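Local coordinates for endo-b-1,4-glucanase (Nasutitermes takasagoensis, PDB 1KS8), which probably hydrolyses internal beta-1,4-glucosidic linkages in cellulose, as a termite endoglucanase of glycosyl hydrolase family 9 with an (alpha/alpha)6 fold, at residues A158-S163 with A220-A225; V71-L76 with K94-A99; A99-I104 with G171-N176. All blocks are in the same frame, centred on the assembly; numbering follows the deposited sequence.

Contact 1 (A158-S163 with A220-A225); sequences ALAAAS and AWLYRA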
loop_
_atom_site.group_PDB
_atom_site.type_symbol
_atom_site.label_atom_id
_atom_site.label_comp_id
_atom_site.label_asym_id
_atom_site.label_seq_id
_atom_site.Cartn_x
_atom_site.Cartn_y
_atom_site.Cartn_z
ATOM N N ALA A 158 1.005 -1.733 10.761
ATOM C CA ALA A 158 0.490 -0.451 10.298
ATOM C C ALA A 158 0.129 0.437 11.484
ATOM O O ALA A 158 0.441 1.628 11.500
ATOM C CB ALA A 158 -0.736 -0.665 9.410
ATOM N N LEU A 159 -0.526 -0.152 12.479
ATOM C CA LEU A 159 -0.930 0.595 13.664
ATOM C C LEU A 159 0.281 1.070 14.463
ATOM O O LEU A 159 0.311 2.207 14.940
ATOM C CB LEU A 159 -1.844 -0.271 14.532
ATOM C CG LEU A 159 -3.205 -0.577 13.898
ATOM C CD1 LEU A 159 -3.888 -1.692 14.674
ATOM C CD2 LEU A 159 -4.064 0.674 13.884
ATOM N N ALA A 160 1.283 0.207 14.594
ATOM C CA ALA A 160 2.491 0.565 15.328
ATOM C C ALA A 160 3.234 1.674 14.593
ATOM O O ALA A 160 3.693 2.639 15.204
ATOM C CB ALA A 160 3.390 -0.658 15.494
ATOM N N ALA A 161 3.346 1.546 13.275
ATOM C CA ALA A 161 4.025 2.565 12.483
ATOM C C ALA A 161 3.265 3.882 12.615
ATOM O O ALA A 161 3.866 4.945 12.793
ATOM C CB ALA A 161 4.098 2.136 11.022
ATOM N N ALA A 162 1.940 3.812 12.536
ATOM C CA ALA A 162 1.123 5.011 12.659
ATOM C C ALA A 162 1.274 5.650 14.039
ATOM O O ALA A 162 1.245 6.874 14.162
ATOM C CB ALA A 162 -0.343 4.680 12.391
ATOM N N SER A 163 1.442 4.836 15.078
ATOM C CA SER A 163 1.586 5.391 16.424
ATOM C C SER A 163 2.827 6.277 16.497
ATOM O O SER A 163 2.857 7.255 17.242
ATOM C CB SER A 163 1.659 4.274 17.478
ATOM O OG SER A 163 2.915 3.618 17.481
ATOM N N ALA A 220 8.974 -6.293 14.749
ATOM C CA ALA A 220 9.974 -5.254 14.537
ATOM C C ALA A 220 9.354 -3.867 14.668
ATOM O O ALA A 220 9.921 -2.987 15.315
ATOM C CB ALA A 220 10.619 -5.418 13.166
ATOM N N TRP A 221 8.190 -3.666 14.058
ATOM C CA TRP A 221 7.522 -2.372 14.142
ATOM C C TRP A 221 7.092 -2.050 15.567
ATOM O O TRP A 221 7.184 -0.903 16.004
ATOM C CB TRP A 221 6.319 -2.322 13.194
ATOM C CG TRP A 221 6.712 -1.910 11.808
ATOM C CD1 TRP A 221 6.795 -2.706 10.700
ATOM C CD2 TRP A 221 7.132 -0.605 11.399
ATOM N NE1 TRP A 221 7.246 -1.974 9.623
ATOM C CE2 TRP A 221 7.460 -0.682 10.026
ATOM C CE3 TRP A 221 7.267 0.623 12.061
ATOM C CZ2 TRP A 221 7.916 0.426 9.303
ATOM C CZ3 TRP A 221 7.720 1.724 11.342
ATOM C CH2 TRP A 221 8.039 1.616 9.976
ATOM N N LEU A 222 6.631 -3.060 16.297
ATOM C CA LEU A 222 6.224 -2.842 17.679
ATOM C C LEU A 222 7.428 -2.449 18.525
ATOM O O LEU A 222 7.316 -1.618 19.420
ATOM C CB LEU A 222 5.550 -4.092 18.245
ATOM C CG LEU A 222 4.050 -4.140 17.940
ATOM C CD1 LEU A 222 3.499 -5.515 18.247
ATOM C CD2 LEU A 222 3.337 -3.064 18.752
ATOM N N TYR A 223 8.584 -3.039 18.239
ATOM C CA TYR A 223 9.783 -2.685 18.986
ATOM C C TYR A 223 10.113 -1.220 18.716
ATOM O O TYR A 223 10.408 -0.456 19.633
ATOM C CB TYR A 223 10.971 -3.552 18.567
ATOM C CG TYR A 223 12.279 -3.084 19.164
ATOM C CD1 TYR A 223 12.458 -3.031 20.546
ATOM C CD2 TYR A 223 13.330 -2.666 18.347
ATOM C CE1 TYR A 223 13.652 -2.573 21.102
ATOM C CE2 TYR A 223 14.529 -2.207 18.893
ATOM C CZ TYR A 223 14.681 -2.163 20.270
ATOM O OH TYR A 223 15.860 -1.704 20.814
ATOM N N ARG A 224 10.056 -0.829 17.448
ATOM C CA ARG A 224 10.356 0.543 17.072
ATOM C C ARG A 224 9.411 1.540 17.739
ATOM O O ARG A 224 9.823 2.633 18.124
ATOM C CB ARG A 224 10.274 0.700 15.549
ATOM C CG ARG A 224 10.700 2.069 15.052
ATOM C CD ARG A 224 10.666 2.154 13.537
ATOM N NE ARG A 224 11.342 3.358 13.069
ATOM C CZ ARG A 224 11.692 3.576 11.807
ATOM N NH1 ARG A 224 11.423 2.669 10.877
ATOM N NH2 ARG A 224 12.333 4.690 11.482
ATOM N N ALA A 225 8.148 1.151 17.880
ATOM C CA ALA A 225 7.128 2.014 18.470
ATOM C C ALA A 225 7.074 2.028 19.996
ATOM O O ALA A 225 6.489 2.939 20.587
ATOM C CB ALA A 225 5.758 1.630 17.923
HETATM O O HOH W 1 4.705 4.891 19.317
#
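Ala-161 sets its methyl over one face of the Trp-221 indole. Its CB stands 3.9 Å from the centroid of the six-membered ring, 22° off the ring normal, a CH-pi contact. The methyl is offset toward the rim, and CZ3 of Trp-221 is 3.7 Å from it. One residue back, CB of Ala-160 points at the other helix and rests 3.8 Å from O of Trp-221. Leu-222 reaches over with CD2, 4.1 Å from CB of Ala-160. Ala-225 adds its own CB, 3.6 Å from O of Ala-160.

O of Ala-160 accepts a hydrogen bond of 2.6 Å from OG of Ser-163, on the same helix. The hydroxyl lies between the backbone N and the carbonyl carbon (chi1 75°), which turns it back onto its own helix. A water donates to both OG of Ser-163 and O of Ala-225, a polar bridge beside the apolar contact.

Farther out, Trp-217 and Trp-74 meet the Trp-221 ring edge-to-face. Arg-224 forms a salt bridge with Asp-78.

Alanine at the interface permits the close approach of the segment axes, 8.4 Å at an angle of 21°. No direct hydrogen bond crosses. Apolar packing and the CH-pi contact join helix 149-165 to helix 212-226 of the (alpha/alpha)6 fold, and the water supplies the polar link.

Contact 2 (V71-L76 with K94-A99); sequences VLAWGL and KAVKWA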
loop_
_atom_site.group_PDB
_atom_site.type_symbol
_atom_site.label_atom_id
_atom_site.label_comp_id
_atom_site.label_asym_id
_atom_site.label_seq_id
_atom_site.Cartn_x
_atom_site.Cartn_y
_atom_site.Cartn_z
ATOM N N VAL A 71 3.465 0.964 4.748
ATOM C CA VAL A 71 4.458 1.570 3.872
ATOM C C VAL A 71 4.318 3.093 3.803
ATOM O O VAL A 71 5.321 3.812 3.775
ATOM C CB VAL A 71 4.393 0.935 2.465
ATOM C CG1 VAL A 71 5.337 1.653 1.510
ATOM C CG2 VAL A 71 4.779 -0.542 2.563
ATOM N N LEU A 72 3.087 3.595 3.792
ATOM C CA LEU A 72 2.900 5.039 3.764
ATOM C C LEU A 72 3.428 5.642 5.068
ATOM O O LEU A 72 4.119 6.658 5.049
ATOM C CB LEU A 72 1.420 5.401 3.581
ATOM C CG LEU A 72 0.809 5.145 2.199
ATOM C CD1 LEU A 72 -0.627 5.641 2.207
ATOM C CD2 LEU A 72 1.614 5.862 1.109
ATOM N N ALA A 73 3.114 5.011 6.196
ATOM C CA ALA A 73 3.580 5.509 7.490
ATOM C C ALA A 73 5.105 5.434 7.564
ATOM O O ALA A 73 5.759 6.335 8.082
ATOM C CB ALA A 73 2.955 4.692 8.623
ATOM N N TRP A 74 5.663 4.350 7.038
ATOM C CA TRP A 74 7.108 4.135 7.029
ATOM C C TRP A 74 7.816 5.302 6.335
ATOM O O TRP A 74 8.803 5.837 6.846
ATOM C CB TRP A 74 7.395 2.813 6.315
ATOM C CG TRP A 74 8.803 2.300 6.375
ATOM C CD1 TRP A 74 9.824 2.748 7.166
ATOM C CD2 TRP A 74 9.322 1.188 5.640
ATOM N NE1 TRP A 74 10.947 1.977 6.969
ATOM C CE2 TRP A 74 10.666 1.012 6.036
ATOM C CE3 TRP A 74 8.778 0.320 4.683
ATOM C CZ2 TRP A 74 11.475 0.000 5.508
ATOM C CZ3 TRP A 74 9.584 -0.686 4.158
ATOM C CH2 TRP A 74 10.917 -0.836 4.573
ATOM N N GLY A 75 7.305 5.705 5.176
ATOM C CA GLY A 75 7.906 6.810 4.452
ATOM C C GLY A 75 7.727 8.129 5.182
ATOM O O GLY A 75 8.594 9.001 5.127
ATOM N N LEU A 76 6.593 8.276 5.862
ATOM C CA LEU A 76 6.294 9.487 6.621
ATOM C C LEU A 76 7.254 9.640 7.793
ATOM O O LEU A 76 7.584 10.756 8.199
ATOM C CB LEU A 76 4.862 9.438 7.156
ATOM C CG LEU A 76 3.827 10.356 6.504
ATOM C CD1 LEU A 76 2.474 10.120 7.158
ATOM C CD2 LEU A 76 4.244 11.811 6.659
ATOM N N LYS A 94 -3.058 12.426 7.180
ATOM C CA LYS A 94 -4.460 12.100 6.941
ATOM C C LYS A 94 -4.617 10.812 6.141
ATOM O O LYS A 94 -5.548 10.042 6.373
ATOM C CB LYS A 94 -5.162 13.236 6.196
ATOM C CG LYS A 94 -5.386 14.486 7.027
ATOM C CD LYS A 94 -6.114 15.547 6.215
ATOM C CE LYS A 94 -6.362 16.800 7.039
ATOM N NZ LYS A 94 -7.175 16.502 8.250
ATOM N N ALA A 95 -3.712 10.584 5.194
ATOM C CA ALA A 95 -3.771 9.383 4.365
ATOM C C ALA A 95 -3.564 8.135 5.217
ATOM O O ALA A 95 -4.194 7.102 4.996
ATOM C CB ALA A 95 -2.719 9.455 3.265
ATOM N N VAL A 96 -2.677 8.234 6.197
ATOM C CA VAL A 96 -2.415 7.114 7.086
ATOM C C VAL A 96 -3.603 6.925 8.030
ATOM O O VAL A 96 -4.100 5.811 8.212
ATOM C CB VAL A 96 -1.136 7.362 7.916
ATOM C CG1 VAL A 96 -1.005 6.311 9.013
ATOM C CG2 VAL A 96 0.083 7.324 7.009
ATOM N N LYS A 97 -4.077 8.023 8.610
ATOM C CA LYS A 97 -5.188 7.953 9.550
ATOM C C LYS A 97 -6.479 7.435 8.925
ATOM O O LYS A 97 -7.289 6.804 9.604
ATOM C CB LYS A 97 -5.421 9.329 10.188
ATOM C CG LYS A 97 -6.395 9.318 11.358
ATOM C CD LYS A 97 -6.343 10.640 12.117
ATOM C CE LYS A 97 -7.178 10.596 13.388
ATOM N NZ LYS A 97 -8.630 10.424 13.113
ATOM N N TRP A 98 -6.680 7.684 7.635
ATOM C CA TRP A 98 -7.898 7.201 6.999
ATOM C C TRP A 98 -7.929 5.679 7.081
ATOM O O TRP A 98 -8.986 5.074 7.245
ATOM C CB TRP A 98 -7.973 7.651 5.539
ATOM C CG TRP A 98 -9.352 7.509 4.986
ATOM C CD1 TRP A 98 -9.893 6.404 4.389
ATOM C CD2 TRP A 98 -10.406 8.473 5.077
ATOM N NE1 TRP A 98 -11.222 6.621 4.111
ATOM C CE2 TRP A 98 -11.563 7.883 4.523
ATOM C CE3 TRP A 98 -10.485 9.779 5.578
ATOM C CZ2 TRP A 98 -12.789 8.555 4.457
ATOM C CZ3 TRP A 98 -11.704 10.447 5.514
ATOM C CH2 TRP A 98 -12.839 9.833 4.957
ATOM N N ALA A 99 -6.758 5.061 6.978
ATOM C CA ALA A 99 -6.664 3.614 7.056
ATOM C C ALA A 99 -6.728 3.117 8.501
ATOM O O ALA A 99 -7.494 2.211 8.813
ATOM C CB ALA A 99 -5.373 3.138 6.395
#
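Two helices of the (alpha/alpha)6 fold that run in roughly opposite directions, 62-78 and 89-106, pack here through buried aliphatic side chains. The axes of the two segments approach to 9.5 Å, with 147° between their directions. Val-96 carries the contact. Its CG2 methyl touches Leu-72, Ala-73 and Leu-76 of the facing helix.

CD1 of Leu-76 comes nearest, 3.7 Å from CG2 of Val-96, and the two side chains run alongside each other, pointing opposite ways. The same methyl of Val-96 lies 3.9 Å from N of Ala-73 and 4.2 Å from CB of Ala-73. CB of Leu-72 is also 4.2 Å from CG2 of Val-96. The valine has CG1 anti to its backbone N (chi1 170°). This torsion directs CG2 at helix 62-78 and leaves CG1 to pack on Ala-162. Leu-72 extends past the valine, and its CD1 makes a looser contact with CB of Ala-95 at 4.5 Å.

Helix 149-165 closes one flank, where Ala-73 touches Ala-161 and Val-165. Helix 5-18 brings Tyr-16 against Leu-72 and Leu-13 against Ala-95.

All five touching residues are buried, and no hydrogen bond crosses between the segments. The attraction is therefore dispersive and hydrophobic. It rests mainly on the fit of Val-96 against three residues, not on polar pairing.

Contact 3 (A99-I104 with G171-N176); sequences ATDYFI and GTYSNN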
loop_
_atom_site.group_PDB
_atom_site.type_symbol
_atom_site.label_atom_id
_atom_site.label_comp_id
_atom_site.label_asym_id
_atom_site.label_seq_id
_atom_site.Cartn_x
_atom_site.Cartn_y
_atom_site.Cartn_z
ATOM N N ALA A 99 -6.758 5.061 6.978
ATOM C CA ALA A 99 -6.664 3.614 7.056
ATOM C C ALA A 99 -6.728 3.117 8.501
ATOM O O ALA A 99 -7.494 2.211 8.813
ATOM C CB ALA A 99 -5.373 3.138 6.395
ATOM N N THR A 100 -5.943 3.719 9.386
ATOM C CA THR A 100 -5.932 3.266 10.773
ATOM C C THR A 100 -7.243 3.489 11.526
ATOM O O THR A 100 -7.585 2.703 12.410
ATOM C CB THR A 100 -4.739 3.866 11.558
ATOM O OG1 THR A 100 -4.774 5.295 11.494
ATOM C CG2 THR A 100 -3.420 3.373 10.959
ATOM N N ASP A 101 -7.987 4.539 11.186
ATOM C CA ASP A 101 -9.273 4.758 11.845
ATOM C C ASP A 101 -10.154 3.553 11.533
ATOM O O ASP A 101 -10.927 3.091 12.375
ATOM C CB ASP A 101 -9.968 6.017 11.325
ATOM C CG ASP A 101 -9.452 7.282 11.969
ATOM O OD1 ASP A 101 -8.734 7.190 12.988
ATOM O OD2 ASP A 101 -9.781 8.373 11.459
ATOM N N TYR A 102 -10.036 3.051 10.308
ATOM C CA TYR A 102 -10.812 1.897 9.881
ATOM C C TYR A 102 -10.329 0.625 10.577
ATOM O O TYR A 102 -11.140 -0.182 11.028
ATOM C CB TYR A 102 -10.721 1.736 8.361
ATOM C CG TYR A 102 -11.335 0.453 7.846
ATOM C CD1 TYR A 102 -12.717 0.263 7.851
ATOM C CD2 TYR A 102 -10.529 -0.579 7.376
ATOM C CE1 TYR A 102 -13.281 -0.928 7.396
ATOM C CE2 TYR A 102 -11.080 -1.772 6.921
ATOM C CZ TYR A 102 -12.454 -1.940 6.934
ATOM O OH TYR A 102 -12.999 -3.116 6.477
ATOM N N PHE A 103 -9.015 0.437 10.674
ATOM C CA PHE A 103 -8.501 -0.757 11.338
ATOM C C PHE A 103 -8.993 -0.830 12.778
ATOM O O PHE A 103 -9.252 -1.914 13.295
ATOM C CB PHE A 103 -6.969 -0.783 11.325
ATOM C CG PHE A 103 -6.368 -0.732 9.950
ATOM C CD1 PHE A 103 -7.026 -1.296 8.860
ATOM C CD2 PHE A 103 -5.130 -0.137 9.751
ATOM C CE1 PHE A 103 -6.455 -1.267 7.591
ATOM C CE2 PHE A 103 -4.548 -0.103 8.485
ATOM C CZ PHE A 103 -5.216 -0.669 7.404
ATOM N N ILE A 104 -9.108 0.325 13.429
ATOM C CA ILE A 104 -9.589 0.359 14.805
ATOM C C ILE A 104 -11.029 -0.157 14.862
ATOM O O ILE A 104 -11.383 -0.922 15.760
ATOM C CB ILE A 104 -9.495 1.787 15.383
ATOM C CG1 ILE A 104 -8.028 2.121 15.667
ATOM C CG2 ILE A 104 -10.324 1.901 16.658
ATOM C CD1 ILE A 104 -7.784 3.568 16.049
ATOM N N GLY A 171 -0.850 12.638 20.633
ATOM C CA GLY A 171 -0.459 11.611 21.582
ATOM C C GLY A 171 -1.569 10.661 21.985
ATOM O O GLY A 171 -1.336 9.465 22.146
ATOM N N THR A 172 -2.776 11.188 22.158
ATOM C CA THR A 172 -3.910 10.361 22.548
ATOM C C THR A 172 -4.201 9.319 21.474
ATOM O O THR A 172 -4.392 8.141 21.778
ATOM C CB THR A 172 -5.170 11.219 22.783
ATOM O OG1 THR A 172 -4.918 12.154 23.841
ATOM C CG2 THR A 172 -6.351 10.339 23.164
ATOM N N TYR A 173 -4.222 9.749 20.218
ATOM C CA TYR A 173 -4.483 8.828 19.121
ATOM C C TYR A 173 -3.332 7.832 19.027
ATOM O O TYR A 173 -3.543 6.642 18.797
ATOM C CB TYR A 173 -4.626 9.597 17.805
ATOM C CG TYR A 173 -5.069 8.739 16.641
ATOM C CD1 TYR A 173 -6.249 7.996 16.707
ATOM C CD2 TYR A 173 -4.311 8.671 15.474
ATOM C CE1 TYR A 173 -6.665 7.206 15.637
ATOM C CE2 TYR A 173 -4.717 7.884 14.397
ATOM C CZ TYR A 173 -5.892 7.156 14.488
ATOM O OH TYR A 173 -6.296 6.380 13.427
ATOM N N SER A 174 -2.114 8.325 19.219
ATOM C CA SER A 174 -0.934 7.473 19.168
ATOM C C SER A 174 -1.053 6.336 20.180
ATOM O O SER A 174 -0.774 5.181 19.862
ATOM C CB SER A 174 0.321 8.302 19.458
ATOM O OG SER A 174 1.473 7.483 19.509
ATOM N N ASN A 175 -1.469 6.666 21.400
ATOM C CA ASN A 175 -1.628 5.663 22.449
ATOM C C ASN A 175 -2.678 4.628 22.061
ATOM O O ASN A 175 -2.498 3.431 22.283
ATOM C CB ASN A 175 -2.036 6.328 23.767
ATOM C CG ASN A 175 -0.913 7.136 24.391
ATOM O OD1 ASN A 175 -1.120 7.844 25.376
ATOM N ND2 ASN A 175 0.284 7.029 23.824
ATOM N N ASN A 176 -3.780 5.101 21.489
ATOM C CA ASN A 176 -4.864 4.224 21.068
ATOM C C ASN A 176 -4.378 3.274 19.977
ATOM O O ASN A 176 -4.649 2.077 20.018
ATOM C CB ASN A 176 -6.043 5.065 20.569
ATOM C CG ASN A 176 -7.225 4.222 20.142
ATOM O OD1 ASN A 176 -7.545 3.215 20.776
ATOM N ND2 ASN A 176 -7.893 4.639 19.074
#
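Tyr-173 reaches across from helix 171-190 and brings its hydroxyl between Thr-100 and Asp-101. Its CG is anti to the backbone N (chi1 -173°), which sends the ring out toward helix 89-106. Both polar side chains slant across the ring's long direction. OG1 of Thr-100 comes in beside the ring edge, close to the ring plane, 2.7 Å from OH of Tyr-173. The two hydroxyls are hydrogen-bonded, and the geometry is compatible with donation either way. OG1 of Thr-100 also makes weak hydrogen bonds with O of Val-96 and O of Lys-97 on its own helix.

Asp-101 approaches differently. Its carboxylate plane is turned 77° from the ring plane. OD1 of Asp-101 is 2.6 Å from OH of Tyr-173, a weak hydrogen bond; the tyrosine proton has another acceptor within reach. The other carboxylate oxygen, OD2, forms a salt bridge with Lys-97, one turn earlier on the same helix. The ammonium group would probably stabilise negative charge on the aspartate. Lys-97 also makes a cation-pi contact with the Tyr-173 ring, and it probably helps to hold both groups in place.

Next along helix 89-106, Ile-104 supplies the apolar part. Its CD1 comes 3.8 Å from CE1 of Tyr-173, at an oblique approach to the ring. The same methyl faces Asn-176, whose side chain arrives from the opposite direction. ND2 of Asn-176 lies 3.2 Å from CD1 of Ile-104.

The segment axes stay 12.1 Å apart and cross at 49°, so long side chains span the gap between the helices. Phe-166 meets the Tyr-173 ring edge-to-face. Helix 149-165 fills in alongside, where Leu-159 and Ala-162 touch Thr-100. The contact lies toward the surface, joining helix 89-106 to the start of helix 171-190.

How the contacts relate
The three contacts form one continuous patch of the helical fold, with centres 11 to 12 Å apart. Contacts 2 and 3 both use helix 89-106 and share Ala-99. Helix 149-165 belongs to contact 1 and touches both of the others: Ala-161 packs on Ala-73, Ala-162 on Val-96 and Thr-100. Ser-163 O probably accepts a hydrogen bond from Ser-174 OG, linking contacts 1 and 3. Along the chain, contact 2 closes before either other contact opens, while the segments of contacts 1 and 3 alternate. Five helices are thus tied into one packed body of the (alpha/alpha)6 fold, with contacts 1 and 2 buried and contact 3 near the surface.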